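Local coordinates for protein putative angiotensinogen (Lampetra fluviatilis, PDB 5INW) that binds heparin, which promotes its inhibition of thrombin, as a member of the serpin family caught here after cleavage of its reactive loop, at residues A103-F108 with F352-S357; R129-T134 with M369-S374; L214-I219 with D229-V234; L240-V245 with T412-M417; Y358-Y363 with D391-K396. The protein carries 1 engineered substitution. One frame throughout, in Å; residues are numbered along the deposited sequence.

Interaction 1: residues A103-F108 with F352-S357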
# COMPACT_ATOMS: atom_id res chain seq x y z
N ALA A 103 -13.19 5.79 14.59
CA ALA A 103 -12.22 5.00 15.41
C ALA A 103 -11.41 3.95 14.63
O ALA A 103 -10.54 3.31 15.24
CB ALA A 103 -12.94 4.29 16.54
N ASP A 104 -11.69 3.77 13.33
CA ASP A 104 -11.01 2.76 12.48
C ASP A 104 -9.63 3.21 11.98
O ASP A 104 -9.42 4.38 11.63
CB ASP A 104 -11.87 2.34 11.25
CG ASP A 104 -13.17 1.64 11.63
OD1 ASP A 104 -13.24 1.08 12.73
OD2 ASP A 104 -14.15 1.70 10.86
N ASN A 105 -8.72 2.23 11.89
CA ASN A 105 -7.42 2.36 11.19
C ASN A 105 -7.53 2.03 9.68
O ASN A 105 -8.26 1.14 9.27
CB ASN A 105 -6.39 1.45 11.84
CG ASN A 105 -6.17 1.80 13.31
OD1 ASN A 105 -6.24 2.96 13.67
ND2 ASN A 105 -5.88 0.81 14.15
N ILE A 106 -6.89 2.87 8.87
CA ILE A 106 -6.84 2.71 7.44
C ILE A 106 -5.37 2.54 7.06
O ILE A 106 -4.50 3.35 7.47
CB ILE A 106 -7.44 3.94 6.72
CG1 ILE A 106 -8.92 4.03 6.97
CG2 ILE A 106 -7.24 3.86 5.19
CD1 ILE A 106 -9.51 5.33 6.48
N PHE A 107 -5.08 1.50 6.28
CA PHE A 107 -3.69 1.21 5.87
C PHE A 107 -3.60 0.28 4.68
O PHE A 107 -4.12 -0.82 4.70
CB PHE A 107 -2.89 0.63 7.01
CG PHE A 107 -1.43 0.82 6.83
CD1 PHE A 107 -0.91 2.09 6.78
CD2 PHE A 107 -0.57 -0.26 6.70
CE1 PHE A 107 0.45 2.29 6.61
CE2 PHE A 107 0.78 -0.07 6.48
CZ PHE A 107 1.30 1.21 6.45
N PHE A 108 -2.93 0.73 3.64
CA PHE A 108 -2.81 -0.02 2.42
C PHE A 108 -1.65 0.48 1.56
O PHE A 108 -1.22 1.60 1.72
CB PHE A 108 -4.15 -0.00 1.66
CG PHE A 108 -4.63 1.36 1.21
CD1 PHE A 108 -4.33 1.85 -0.09
CD2 PHE A 108 -5.44 2.14 2.02
CE1 PHE A 108 -4.78 3.09 -0.54
CE2 PHE A 108 -5.89 3.39 1.58
CZ PHE A 108 -5.58 3.85 0.29
N PHE A 352 3.28 1.33 18.25
CA PHE A 352 2.11 0.50 18.00
C PHE A 352 2.34 -0.41 16.84
O PHE A 352 3.22 -0.16 16.02
CB PHE A 352 0.91 1.38 17.67
CG PHE A 352 1.10 2.26 16.46
CD1 PHE A 352 1.71 3.49 16.58
CD2 PHE A 352 0.67 1.87 15.20
CE1 PHE A 352 1.90 4.30 15.47
CE2 PHE A 352 0.86 2.69 14.09
CZ PHE A 352 1.47 3.91 14.23
N LYS A 353 1.56 -1.50 16.81
CA LYS A 353 1.46 -2.40 15.65
C LYS A 353 -0.03 -2.53 15.34
O LYS A 353 -0.79 -3.00 16.18
CB LYS A 353 2.08 -3.76 15.94
CG LYS A 353 2.37 -4.58 14.70
CD LYS A 353 3.08 -5.88 15.05
CE LYS A 353 3.76 -6.49 13.83
NZ LYS A 353 4.02 -7.95 14.07
N ILE A 354 -0.44 -2.05 14.17
CA ILE A 354 -1.80 -2.23 13.69
C ILE A 354 -1.84 -2.99 12.37
O ILE A 354 -0.92 -2.88 11.58
CB ILE A 354 -2.53 -0.89 13.50
CG1 ILE A 354 -1.91 -0.01 12.41
CG2 ILE A 354 -2.60 -0.14 14.82
CD1 ILE A 354 -2.93 0.87 11.72
N SER A 355 -2.89 -3.78 12.14
CA SER A 355 -3.07 -4.46 10.85
C SER A 355 -4.48 -4.36 10.38
O SER A 355 -5.37 -4.36 11.19
CB SER A 355 -2.64 -5.92 10.91
OG SER A 355 -3.22 -6.58 11.99
N VAL A 356 -4.68 -4.27 9.07
CA VAL A 356 -5.99 -3.96 8.45
C VAL A 356 -6.21 -4.93 7.31
O VAL A 356 -5.26 -5.30 6.64
CB VAL A 356 -5.94 -2.53 7.88
CG1 VAL A 356 -7.27 -2.15 7.23
CG2 VAL A 356 -5.51 -1.52 8.97
N SER A 357 -7.44 -5.35 7.06
CA SER A 357 -7.75 -6.20 5.89
C SER A 357 -8.82 -5.56 5.07
O SER A 357 -9.70 -4.92 5.60
CB SER A 357 -8.23 -7.57 6.31
OG SER A 357 -7.24 -8.22 7.04

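Interaction 2: residues R129-T134 with M369-S374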
# COMPACT_ATOMS: atom_id res chain seq x y z
N ARG A 129 -10.00 -4.39 -20.14
CA ARG A 129 -8.73 -3.72 -20.40
C ARG A 129 -8.97 -2.21 -20.29
O ARG A 129 -8.26 -1.55 -19.55
CB ARG A 129 -8.14 -4.17 -21.78
CG ARG A 129 -7.04 -3.34 -22.50
CD ARG A 129 -5.99 -4.20 -23.20
NE ARG A 129 -4.85 -3.43 -23.71
CZ ARG A 129 -3.79 -3.04 -22.98
NH1 ARG A 129 -3.67 -3.35 -21.68
NH2 ARG A 129 -2.82 -2.34 -23.55
N ALA A 130 -9.95 -1.66 -21.00
CA ALA A 130 -10.13 -0.18 -21.03
C ALA A 130 -10.32 0.47 -19.65
O ALA A 130 -9.57 1.39 -19.28
CB ALA A 130 -11.29 0.20 -21.94
N GLU A 131 -11.33 0.02 -18.93
CA GLU A 131 -11.58 0.46 -17.54
C GLU A 131 -10.32 0.42 -16.70
O GLU A 131 -10.03 1.36 -15.93
CB GLU A 131 -12.59 -0.48 -16.91
CG GLU A 131 -13.99 -0.36 -17.47
CD GLU A 131 -14.99 -1.24 -16.74
OE1 GLU A 131 -14.61 -1.91 -15.73
OE2 GLU A 131 -16.19 -1.24 -17.16
N LEU A 132 -9.60 -0.70 -16.82
CA LEU A 132 -8.34 -0.93 -16.09
C LEU A 132 -7.19 0.03 -16.47
O LEU A 132 -6.49 0.51 -15.57
CB LEU A 132 -7.88 -2.39 -16.23
CG LEU A 132 -8.43 -3.38 -15.19
CD1 LEU A 132 -8.08 -4.80 -15.55
CD2 LEU A 132 -7.86 -3.11 -13.81
N ASP A 133 -6.99 0.26 -17.78
CA ASP A 133 -6.05 1.29 -18.29
C ASP A 133 -6.43 2.66 -17.77
O ASP A 133 -5.57 3.40 -17.29
CB ASP A 133 -6.05 1.41 -19.82
CG ASP A 133 -5.51 0.17 -20.55
OD1 ASP A 133 -4.64 -0.53 -20.03
OD2 ASP A 133 -5.94 -0.08 -21.70
N THR A 134 -7.71 3.03 -17.83
CA THR A 134 -8.11 4.36 -17.33
C THR A 134 -7.82 4.46 -15.81
O THR A 134 -7.19 5.41 -15.37
CB THR A 134 -9.51 4.83 -17.80
OG1 THR A 134 -10.50 3.89 -17.41
CG2 THR A 134 -9.53 4.98 -19.31
N MET A 369 -13.72 -0.06 -12.29
CA MET A 369 -13.14 -1.32 -12.72
C MET A 369 -14.07 -2.45 -12.41
O MET A 369 -13.66 -3.61 -12.17
CB MET A 369 -11.82 -1.56 -12.02
CG MET A 369 -10.71 -0.71 -12.58
SD MET A 369 -9.31 -0.72 -11.47
CE MET A 369 -9.87 0.52 -10.29
N SER A 370 -15.35 -2.14 -12.48
CA SER A 370 -16.39 -3.10 -12.19
C SER A 370 -16.43 -4.28 -13.18
O SER A 370 -16.91 -5.37 -12.85
CB SER A 370 -17.73 -2.35 -12.26
OG SER A 370 -18.77 -3.18 -11.81
N SER A 371 -15.95 -4.05 -14.39
CA SER A 371 -16.09 -5.02 -15.48
C SER A 371 -15.44 -6.36 -15.21
O SER A 371 -16.07 -7.36 -15.30
CB SER A 371 -15.55 -4.41 -16.80
OG SER A 371 -15.54 -5.33 -17.85
N MET A 372 -14.17 -6.33 -14.83
CA MET A 372 -13.37 -7.55 -14.57
C MET A 372 -13.94 -8.56 -13.55
O MET A 372 -13.44 -9.69 -13.53
CB MET A 372 -11.99 -7.14 -14.07
CG MET A 372 -11.98 -6.47 -12.69
SD MET A 372 -10.32 -5.78 -12.40
CE MET A 372 -10.47 -5.22 -10.72
N PHE A 373 -14.92 -8.16 -12.71
CA PHE A 373 -15.64 -9.06 -11.82
C PHE A 373 -16.91 -9.70 -12.40
O PHE A 373 -17.44 -10.62 -11.78
CB PHE A 373 -16.08 -8.35 -10.53
CG PHE A 373 -14.97 -7.66 -9.78
CD1 PHE A 373 -14.09 -8.37 -9.00
CD2 PHE A 373 -14.86 -6.28 -9.79
CE1 PHE A 373 -13.10 -7.72 -8.27
CE2 PHE A 373 -13.86 -5.62 -9.09
CZ PHE A 373 -12.97 -6.34 -8.33
N SER A 374 -17.49 -9.12 -13.48
CA SER A 374 -18.60 -9.73 -14.20
C SER A 374 -18.30 -11.10 -14.74
O SER A 374 -17.15 -11.44 -15.04
CB SER A 374 -18.92 -8.97 -15.49
OG SER A 374 -19.64 -7.82 -15.27
O HOH W 1 -12.39 -3.68 -15.19

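Interaction 3: residues L214-I219 with D229-V234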
# COMPACT_ATOMS: atom_id res chain seq x y z
N LEU A 214 1.37 -25.39 -0.66
CA LEU A 214 2.37 -25.28 -1.71
C LEU A 214 2.53 -23.83 -2.10
O LEU A 214 3.66 -23.33 -2.14
CB LEU A 214 2.00 -26.12 -2.95
CG LEU A 214 2.12 -27.66 -2.82
CD1 LEU A 214 1.34 -28.41 -3.88
CD2 LEU A 214 3.56 -28.12 -2.87
N MET A 215 1.43 -23.15 -2.33
CA MET A 215 1.52 -21.75 -2.70
C MET A 215 2.24 -20.93 -1.62
O MET A 215 3.19 -20.20 -1.93
CB MET A 215 0.16 -21.20 -2.99
CG MET A 215 -0.47 -21.75 -4.27
SD MET A 215 -2.26 -21.43 -4.31
CE MET A 215 -2.31 -19.91 -5.16
N ASN A 216 1.83 -21.10 -0.36
CA ASN A 216 2.42 -20.38 0.75
C ASN A 216 3.86 -20.71 0.93
O ASN A 216 4.65 -19.82 1.19
CB ASN A 216 1.69 -20.62 2.05
CG ASN A 216 0.38 -19.88 2.11
OD1 ASN A 216 0.28 -18.72 1.70
ND2 ASN A 216 -0.66 -20.54 2.60
N ALA A 217 4.22 -21.97 0.78
CA ALA A 217 5.63 -22.39 0.88
C ALA A 217 6.47 -21.72 -0.22
O ALA A 217 7.58 -21.29 0.06
CB ALA A 217 5.73 -23.91 0.75
N TYR A 218 5.94 -21.61 -1.44
CA TYR A 218 6.66 -20.90 -2.50
C TYR A 218 6.84 -19.43 -2.19
O TYR A 218 7.90 -18.88 -2.43
CB TYR A 218 5.93 -21.00 -3.84
CG TYR A 218 6.75 -20.44 -5.01
CD1 TYR A 218 7.63 -21.26 -5.75
CD2 TYR A 218 6.65 -19.10 -5.37
CE1 TYR A 218 8.34 -20.75 -6.83
CE2 TYR A 218 7.38 -18.60 -6.43
CZ TYR A 218 8.22 -19.41 -7.14
OH TYR A 218 8.92 -18.87 -8.18
N ILE A 219 5.79 -18.81 -1.66
CA ILE A 219 5.84 -17.39 -1.36
C ILE A 219 6.89 -17.14 -0.29
O ILE A 219 7.71 -16.22 -0.40
CB ILE A 219 4.47 -16.84 -0.98
CG1 ILE A 219 3.61 -16.82 -2.21
CG2 ILE A 219 4.56 -15.44 -0.41
CD1 ILE A 219 2.15 -16.67 -1.90
N ASP A 229 1.72 -17.93 5.05
CA ASP A 229 0.23 -17.80 5.09
C ASP A 229 -0.48 -16.62 4.31
O ASP A 229 -1.58 -16.20 4.67
CB ASP A 229 -0.28 -17.84 6.55
CG ASP A 229 0.09 -16.60 7.35
OD1 ASP A 229 0.17 -15.47 6.79
OD2 ASP A 229 0.30 -16.73 8.58
N VAL A 230 0.10 -16.15 3.22
CA VAL A 230 -0.50 -15.14 2.39
C VAL A 230 -1.81 -15.68 1.82
O VAL A 230 -2.74 -14.93 1.57
CB VAL A 230 0.43 -14.72 1.23
CG1 VAL A 230 -0.25 -13.77 0.22
CG2 VAL A 230 1.67 -14.05 1.78
N ILE A 231 -1.88 -16.98 1.55
CA ILE A 231 -3.12 -17.57 1.05
C ILE A 231 -3.75 -18.46 2.14
O ILE A 231 -3.05 -19.27 2.77
CB ILE A 231 -2.89 -18.35 -0.24
CG1 ILE A 231 -2.57 -17.36 -1.37
CG2 ILE A 231 -4.11 -19.16 -0.59
CD1 ILE A 231 -1.37 -17.81 -2.15
N SER A 232 -5.06 -18.28 2.33
CA SER A 232 -5.86 -19.05 3.30
C SER A 232 -6.67 -20.17 2.66
O SER A 232 -6.79 -21.25 3.23
CB SER A 232 -6.81 -18.13 4.07
OG SER A 232 -7.54 -17.30 3.17
N ASP A 233 -7.21 -19.92 1.46
CA ASP A 233 -8.21 -20.78 0.84
C ASP A 233 -8.07 -20.65 -0.66
O ASP A 233 -7.64 -19.61 -1.16
CB ASP A 233 -9.62 -20.32 1.33
CG ASP A 233 -10.69 -21.43 1.40
OD1 ASP A 233 -10.64 -22.43 0.65
OD2 ASP A 233 -11.65 -21.26 2.19
N VAL A 234 -8.46 -21.70 -1.38
CA VAL A 234 -8.49 -21.69 -2.84
C VAL A 234 -9.54 -22.66 -3.36
O VAL A 234 -9.57 -23.83 -2.98
CB VAL A 234 -7.09 -22.02 -3.43
CG1 VAL A 234 -6.71 -23.49 -3.22
CG2 VAL A 234 -7.02 -21.66 -4.90

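Interaction 4: residues L240-V245 with T412-M417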
# COMPACT_ATOMS: atom_id res chain seq x y z
N LEU A 240 -6.55 -19.04 -11.84
CA LEU A 240 -5.27 -18.40 -11.46
C LEU A 240 -5.39 -17.65 -10.16
O LEU A 240 -6.49 -17.27 -9.77
CB LEU A 240 -4.82 -17.38 -12.48
CG LEU A 240 -4.33 -17.87 -13.83
CD1 LEU A 240 -5.52 -17.89 -14.80
CD2 LEU A 240 -3.18 -16.98 -14.32
N VAL A 241 -4.23 -17.42 -9.54
CA VAL A 241 -4.10 -16.56 -8.37
C VAL A 241 -2.89 -15.67 -8.57
O VAL A 241 -1.82 -16.20 -8.79
CB VAL A 241 -3.89 -17.39 -7.10
CG1 VAL A 241 -3.76 -16.49 -5.88
CG2 VAL A 241 -5.08 -18.29 -6.92
N ILE A 242 -3.05 -14.36 -8.47
CA ILE A 242 -1.98 -13.39 -8.66
C ILE A 242 -1.68 -12.82 -7.30
O ILE A 242 -2.58 -12.56 -6.57
CB ILE A 242 -2.44 -12.23 -9.56
CG1 ILE A 242 -2.63 -12.75 -11.00
CG2 ILE A 242 -1.46 -11.06 -9.59
CD1 ILE A 242 -3.52 -11.87 -11.85
N VAL A 243 -0.41 -12.62 -6.99
CA VAL A 243 0.02 -12.17 -5.66
C VAL A 243 1.06 -11.09 -5.81
O VAL A 243 2.03 -11.25 -6.54
CB VAL A 243 0.67 -13.34 -4.88
CG1 VAL A 243 1.43 -12.84 -3.67
CG2 VAL A 243 -0.37 -14.38 -4.53
N ASN A 244 0.84 -9.98 -5.14
CA ASN A 244 1.93 -9.05 -4.87
C ASN A 244 2.10 -9.02 -3.36
O ASN A 244 1.13 -8.94 -2.60
CB ASN A 244 1.63 -7.62 -5.33
CG ASN A 244 2.74 -6.69 -4.96
OD1 ASN A 244 2.79 -6.17 -3.84
ND2 ASN A 244 3.73 -6.61 -5.82
N VAL A 245 3.35 -9.02 -2.97
CA VAL A 245 3.73 -8.59 -1.64
C VAL A 245 4.77 -7.48 -1.72
O VAL A 245 5.59 -7.45 -2.63
CB VAL A 245 4.31 -9.73 -0.80
CG1 VAL A 245 3.35 -10.88 -0.84
CG2 VAL A 245 5.67 -10.17 -1.32
N THR A 412 -1.36 -8.21 -1.70
CA THR A 412 -2.55 -8.21 -2.52
C THR A 412 -2.66 -9.55 -3.21
O THR A 412 -1.71 -10.03 -3.81
CB THR A 412 -2.43 -7.16 -3.57
OG1 THR A 412 -2.04 -5.94 -2.91
CG2 THR A 412 -3.73 -6.99 -4.33
N VAL A 413 -3.85 -10.14 -3.14
CA VAL A 413 -4.15 -11.42 -3.71
C VAL A 413 -5.35 -11.26 -4.66
O VAL A 413 -6.36 -10.71 -4.26
CB VAL A 413 -4.46 -12.46 -2.61
CG1 VAL A 413 -4.81 -13.81 -3.21
CG2 VAL A 413 -3.27 -12.63 -1.75
N VAL A 414 -5.26 -11.84 -5.87
CA VAL A 414 -6.33 -11.81 -6.86
C VAL A 414 -6.66 -13.23 -7.23
O VAL A 414 -5.76 -14.01 -7.49
CB VAL A 414 -5.88 -11.08 -8.13
CG1 VAL A 414 -7.06 -10.91 -9.08
CG2 VAL A 414 -5.32 -9.70 -7.79
N GLY A 415 -7.93 -13.60 -7.23
CA GLY A 415 -8.29 -14.98 -7.56
C GLY A 415 -9.07 -14.91 -8.83
O GLY A 415 -10.02 -14.12 -8.92
N ILE A 416 -8.71 -15.74 -9.81
CA ILE A 416 -9.35 -15.74 -11.09
C ILE A 416 -10.06 -17.10 -11.29
O ILE A 416 -9.43 -18.11 -11.15
CB ILE A 416 -8.32 -15.55 -12.23
CG1 ILE A 416 -7.34 -14.41 -11.99
CG2 ILE A 416 -9.02 -15.33 -13.60
CD1 ILE A 416 -7.81 -13.05 -12.41
N MET A 417 -11.33 -17.10 -11.67
CA MET A 417 -12.14 -18.33 -11.91
C MET A 417 -12.81 -18.33 -13.29
O MET A 417 -12.80 -17.30 -14.00
CB MET A 417 -13.30 -18.40 -10.89
CG MET A 417 -12.93 -18.63 -9.44
SD MET A 417 -14.30 -19.39 -8.54
CE MET A 417 -15.77 -18.70 -9.30

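Interaction 5: residues Y358-Y363 with D391-K396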
# COMPACT_ATOMS: atom_id res chain seq x y z
N TYR A 358 -8.80 -5.81 3.78
CA TYR A 358 -9.85 -5.35 2.91
C TYR A 358 -10.25 -6.40 1.92
O TYR A 358 -9.49 -7.32 1.60
CB TYR A 358 -9.43 -4.10 2.17
CG TYR A 358 -8.95 -2.91 3.01
CD1 TYR A 358 -9.84 -1.97 3.48
CD2 TYR A 358 -7.59 -2.71 3.23
CE1 TYR A 358 -9.41 -0.87 4.18
CE2 TYR A 358 -7.14 -1.61 3.92
CZ TYR A 358 -8.06 -0.69 4.40
OH TYR A 358 -7.62 0.40 5.12
N ASP A 359 -11.51 -6.31 1.49
CA ASP A 359 -12.01 -6.93 0.27
C ASP A 359 -12.27 -5.70 -0.62
O ASP A 359 -12.99 -4.80 -0.24
CB ASP A 359 -13.25 -7.74 0.59
CG ASP A 359 -13.92 -8.31 -0.64
OD1 ASP A 359 -14.37 -7.54 -1.51
OD2 ASP A 359 -14.04 -9.55 -0.72
N LEU A 360 -11.63 -5.62 -1.77
CA LEU A 360 -11.58 -4.36 -2.49
C LEU A 360 -12.60 -4.28 -3.63
O LEU A 360 -12.64 -3.29 -4.36
CB LEU A 360 -10.19 -4.16 -3.08
CG LEU A 360 -9.02 -4.08 -2.12
CD1 LEU A 360 -7.71 -3.94 -2.90
CD2 LEU A 360 -9.22 -2.90 -1.21
N LYS A 361 -13.42 -5.33 -3.78
CA LYS A 361 -14.28 -5.48 -4.94
C LYS A 361 -15.18 -4.25 -5.16
O LYS A 361 -15.24 -3.68 -6.23
CB LYS A 361 -15.07 -6.78 -4.83
CG LYS A 361 -16.17 -6.92 -5.86
CD LYS A 361 -16.67 -8.35 -6.02
CE LYS A 361 -18.08 -8.36 -6.63
NZ LYS A 361 -18.50 -9.68 -7.19
N ALA A 362 -15.84 -3.82 -4.10
CA ALA A 362 -16.72 -2.68 -4.17
C ALA A 362 -15.97 -1.38 -4.33
O ALA A 362 -16.51 -0.46 -4.91
CB ALA A 362 -17.58 -2.62 -2.91
N TYR A 363 -14.78 -1.25 -3.75
CA TYR A 363 -14.09 0.03 -3.86
C TYR A 363 -13.61 0.22 -5.31
O TYR A 363 -13.79 1.29 -5.91
CB TYR A 363 -12.92 0.16 -2.87
CG TYR A 363 -13.25 -0.02 -1.39
CD1 TYR A 363 -14.27 0.71 -0.78
CD2 TYR A 363 -12.51 -0.90 -0.58
CE1 TYR A 363 -14.54 0.54 0.56
CE2 TYR A 363 -12.79 -1.07 0.76
CZ TYR A 363 -13.80 -0.36 1.31
OH TYR A 363 -14.10 -0.51 2.63
N ASP A 391 -12.66 -13.31 -9.47
CA ASP A 391 -13.55 -13.71 -8.39
C ASP A 391 -13.44 -12.81 -7.20
O ASP A 391 -14.42 -12.41 -6.69
CB ASP A 391 -13.21 -15.10 -7.93
CG ASP A 391 -14.24 -15.65 -6.99
OD1 ASP A 391 -15.45 -15.46 -7.25
OD2 ASP A 391 -13.84 -16.31 -6.02
N LYS A 392 -12.23 -12.50 -6.79
CA LYS A 392 -11.92 -11.95 -5.50
C LYS A 392 -10.57 -11.21 -5.50
O LYS A 392 -9.56 -11.71 -6.07
CB LYS A 392 -11.87 -13.12 -4.50
CG LYS A 392 -11.55 -12.68 -3.07
CD LYS A 392 -12.19 -13.57 -2.00
CE LYS A 392 -12.80 -12.75 -0.87
NZ LYS A 392 -13.86 -13.50 -0.10
N ILE A 393 -10.54 -10.08 -4.79
CA ILE A 393 -9.31 -9.33 -4.50
C ILE A 393 -9.19 -8.87 -3.05
O ILE A 393 -9.97 -8.06 -2.60
CB ILE A 393 -9.23 -8.06 -5.33
CG1 ILE A 393 -9.23 -8.40 -6.81
CG2 ILE A 393 -7.97 -7.29 -5.02
CD1 ILE A 393 -9.01 -7.18 -7.70
N THR A 394 -8.24 -9.41 -2.33
CA THR A 394 -8.04 -9.01 -0.95
C THR A 394 -6.82 -8.13 -0.90
O THR A 394 -6.03 -8.11 -1.83
CB THR A 394 -7.97 -10.24 -0.00
OG1 THR A 394 -7.09 -11.24 -0.51
CG2 THR A 394 -9.32 -10.87 0.07
N HIS A 395 -6.73 -7.32 0.15
CA HIS A 395 -5.56 -6.53 0.43
C HIS A 395 -5.40 -6.55 1.92
O HIS A 395 -6.33 -6.34 2.61
CB HIS A 395 -5.67 -5.11 -0.07
CG HIS A 395 -4.42 -4.33 0.12
ND1 HIS A 395 -3.35 -4.43 -0.74
CD2 HIS A 395 -4.03 -3.54 1.13
CE1 HIS A 395 -2.36 -3.69 -0.28
NE2 HIS A 395 -2.75 -3.13 0.85
N LYS A 396 -4.22 -6.85 2.39
CA LYS A 396 -3.92 -7.01 3.82
C LYS A 396 -2.61 -6.24 4.07
O LYS A 396 -1.66 -6.31 3.25
CB LYS A 396 -3.78 -8.50 4.09
CG LYS A 396 -4.05 -8.93 5.51
CD LYS A 396 -2.81 -8.85 6.43
CE LYS A 396 -3.16 -9.15 7.89
NZ LYS A 396 -2.04 -9.81 8.60

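Interaction 1: residues A103-F108 with F352-S357
Ile354 and Val356, two residues apart on strand 352-357, point their branched side chains at Asn105 and Phe107, and no hydrogen bond links the segments. Ile354 crosses the asparagine at a slant, touching it at two points: its CD1 lies 3.5 Å from Asn105 CB, and its CG2 is 3.5 Å from Asn105 ND2. Val356 uses one branch for both neighbours, CG2 resting 3.8 Å from Asn105 O and 3.9 Å from Phe107 CB. Beta-branched residues suit an extended strand, and here their methyls supply the apolar surface that meets Asn105 and Phe107. Phe107 touches only at its root, because CG sits anti to the backbone N (chi1 -157°) and carries the ring off toward Leu399 and Phe26 of the C-terminal peptide chain. Asn105 is positioned by that same chain, its OD1 and ND2 bonding backbone groups of Ala31 and Asp32 of the peptide. Strand 106-108 itself forms an antiparallel ladder with a strand of the C-terminal peptide chain, with Ile106 facing helix 77-96, while strand 345-359 crosses it as part of the central sheet beside strand 389-401.

Interaction 2: residues R129-T134 with M369-S374
Glu131 reaches from helix 126-136 to the backbone of the 3-10 turn 371-373. With CG beside its own backbone N (chi1 -69°) and the chain extended beyond it, the carboxylate arrives at Ser371, whose N donates to Glu131 OE1 at 2.9 Å. The place of that oxygen is somewhat uncertain, as it sits too near a neighbouring atom. A water also gives a proton to Glu131 OE1, 2.9 Å from the water oxygen, and accepts from Met372 N at 3.2 Å, so the carboxylate serves two successive amides, one directly and one through water. An acidic residue fits here, since the amides of a short helical turn probably favour negative charge. Replacing it with an alanine would probably leave Ser371 N and the bridging water without their acceptor. Next in sequence, Leu132 CD2 touches two sulfurs, 3.6 Å from Met369 SD and 3.9 Å from Met372 SD; both methionines cross the leucine at about a right angle, and their flexible thioethers adapt to its forked end. Beyond the pair, Leu132 also packs on Val120 and Thr121 of helix 110-122, while Met372 continues to Val390 and Ile393 of strand 389-401.

Interaction 3: residues L214-I219 with D229-V234
Asn216 ND2 donates to Ile231 O over 2.7 Å in an almost straight bond (176° at the hydrogen), and Asn216 OD1 accepts from Ile231 N at 2.8 Å, also nearly linear at 171°. The side-chain amide thereby pairs with both backbone groups of one residue, much as a neighbouring strand would. In the serpin fold this is helix F, residues 208-221, held against the linker that leads on to strand 238-251 of the central sheet. Each donor lies in the plane of the carbonyl it meets, on a lone pair, and the acceptor of ND2 is in the amide plane of Asn216, so the two bonds together fix the rotation of the flat group. Asparagine suits the place because its short amide offers a donor and an acceptor side by side; the linker has no regular structure here, and both polar backbone groups of Ile231 are bonded to this one amide. CG lies beside the backbone N of Asn216 (chi1 -74°), directing the amide at the linker. On the inner side the contact turns apolar, and the helix residues one turn apart, Met215 and Ile219, both face the linker and also touch Phe177 of strand 168-179. Ile219 CG2 meets Val230 CG2 at 3.9 Å. Deeper in, Ile231 CD1 is received between Met215 CE at 3.8 Å and Ile219 CD1 at 3.7 Å.

Interaction 4: residues L240-V245 with T412-M417
Ile416 lies against Leu240 at one end of an antiparallel pair of strands whose directions differ by 168°. Its CB is 3.5 Å from Leu240 O, the carbonyl that its own backbone N bonds. CG1, kept beside that N by chi1 of -48°, comes next and meets Leu240 CB at 3.9 Å; at the tip, CD1 rises away from the sheet and comes no nearer to Ile242 CD1 than a loose 4.5 Å. Farther along the same face Ile242 CB stands 3.9 Å from Val414 CB, and the row ends with Asn244 and Thr412. Those two polar side chains are buried yet satisfied, both bonding Ser112 OG, with Asn244 ND2 also held by Asn174. On this face Ile242 packs on Val119 and Val120 of helix 110-122, while Leu240 and Ile416 meet Leu388. On the other face Val241 CG1 touches Val413 CG1 at 3.9 Å, while Gly415 brings no side chain opposite Val241. Three hydrogen-bonded pairs, Leu240 with Ile416, Ile242 with Val414 and Asn244 with Thr412, supply six backbone bonds, and valine and isoleucine suit so regular an extended backbone. Strand 405-417 runs between 389-401 and 238-251, the arrangement of a cleaved serpin whose reactive loop has entered the central sheet as its fourth strand.

Interaction 5: residues Y358-Y363 with D391-K396
Where the sixth strand of the serpin central sheet ends and turns into helix 361-369, Tyr358 and Asp359 pair with the fifth strand, 389-401, and Leu360 adds one more backbone bond. Tyr358 N donates to His395 O at 2.8 Å, and Tyr358 O accepts in return from His395 N at 3.1 Å. Leu360 N bonds Ile393 O at 3.1 Å, almost in line with the C=O, after the chain has left regular strand form. Leu360 CD1 then tucks in 3.7 Å from His395 CB and 4.0 Å from Ile393 CG2, a buried place that suits a forked hydrocarbon. A glycine in its place would probably open a gap beside Ile393 and the root of His395. Asp359 OD1 accepts weakly from Lys361 N, an acidic cap suited to a helix start, while its OD2 stays 4.0 Å from Lys392 NZ, near but short of a salt bridge. The His395 ring is fixed by Thr412 OG1 at ND1 and Ser109 N at NE2, a buried polar network characteristic of the serpin shutter region beneath the central sheet.

Overall arrangement
Interaction 4 pairs the inserted loop strand with 238-251, and the strand of interaction 5, 389-401, lies on the loop's other side, the two centres about 10 Å apart: Asp391 and Lys392 form a classic beta bulge opposite Gly415, whose N and O bond Lys392 O and Asp391 N. Interaction 3, about 11 Å from interaction 4 between centres, lies over the sheet, with Met215 CE 3.5 Å from Val241 CB and Val230 reaching Val413 of the loop. Interaction 2 meets interaction 5 where Phe373 and Met372 pack against Lys361 and Ile393. Interaction 1 joins interaction 5 through Tyr358 OH, 3.0 Å from Phe107 N in a probable hydrogen bond. Interactions 1 and 2 lie farthest apart, about 28 Å between centres.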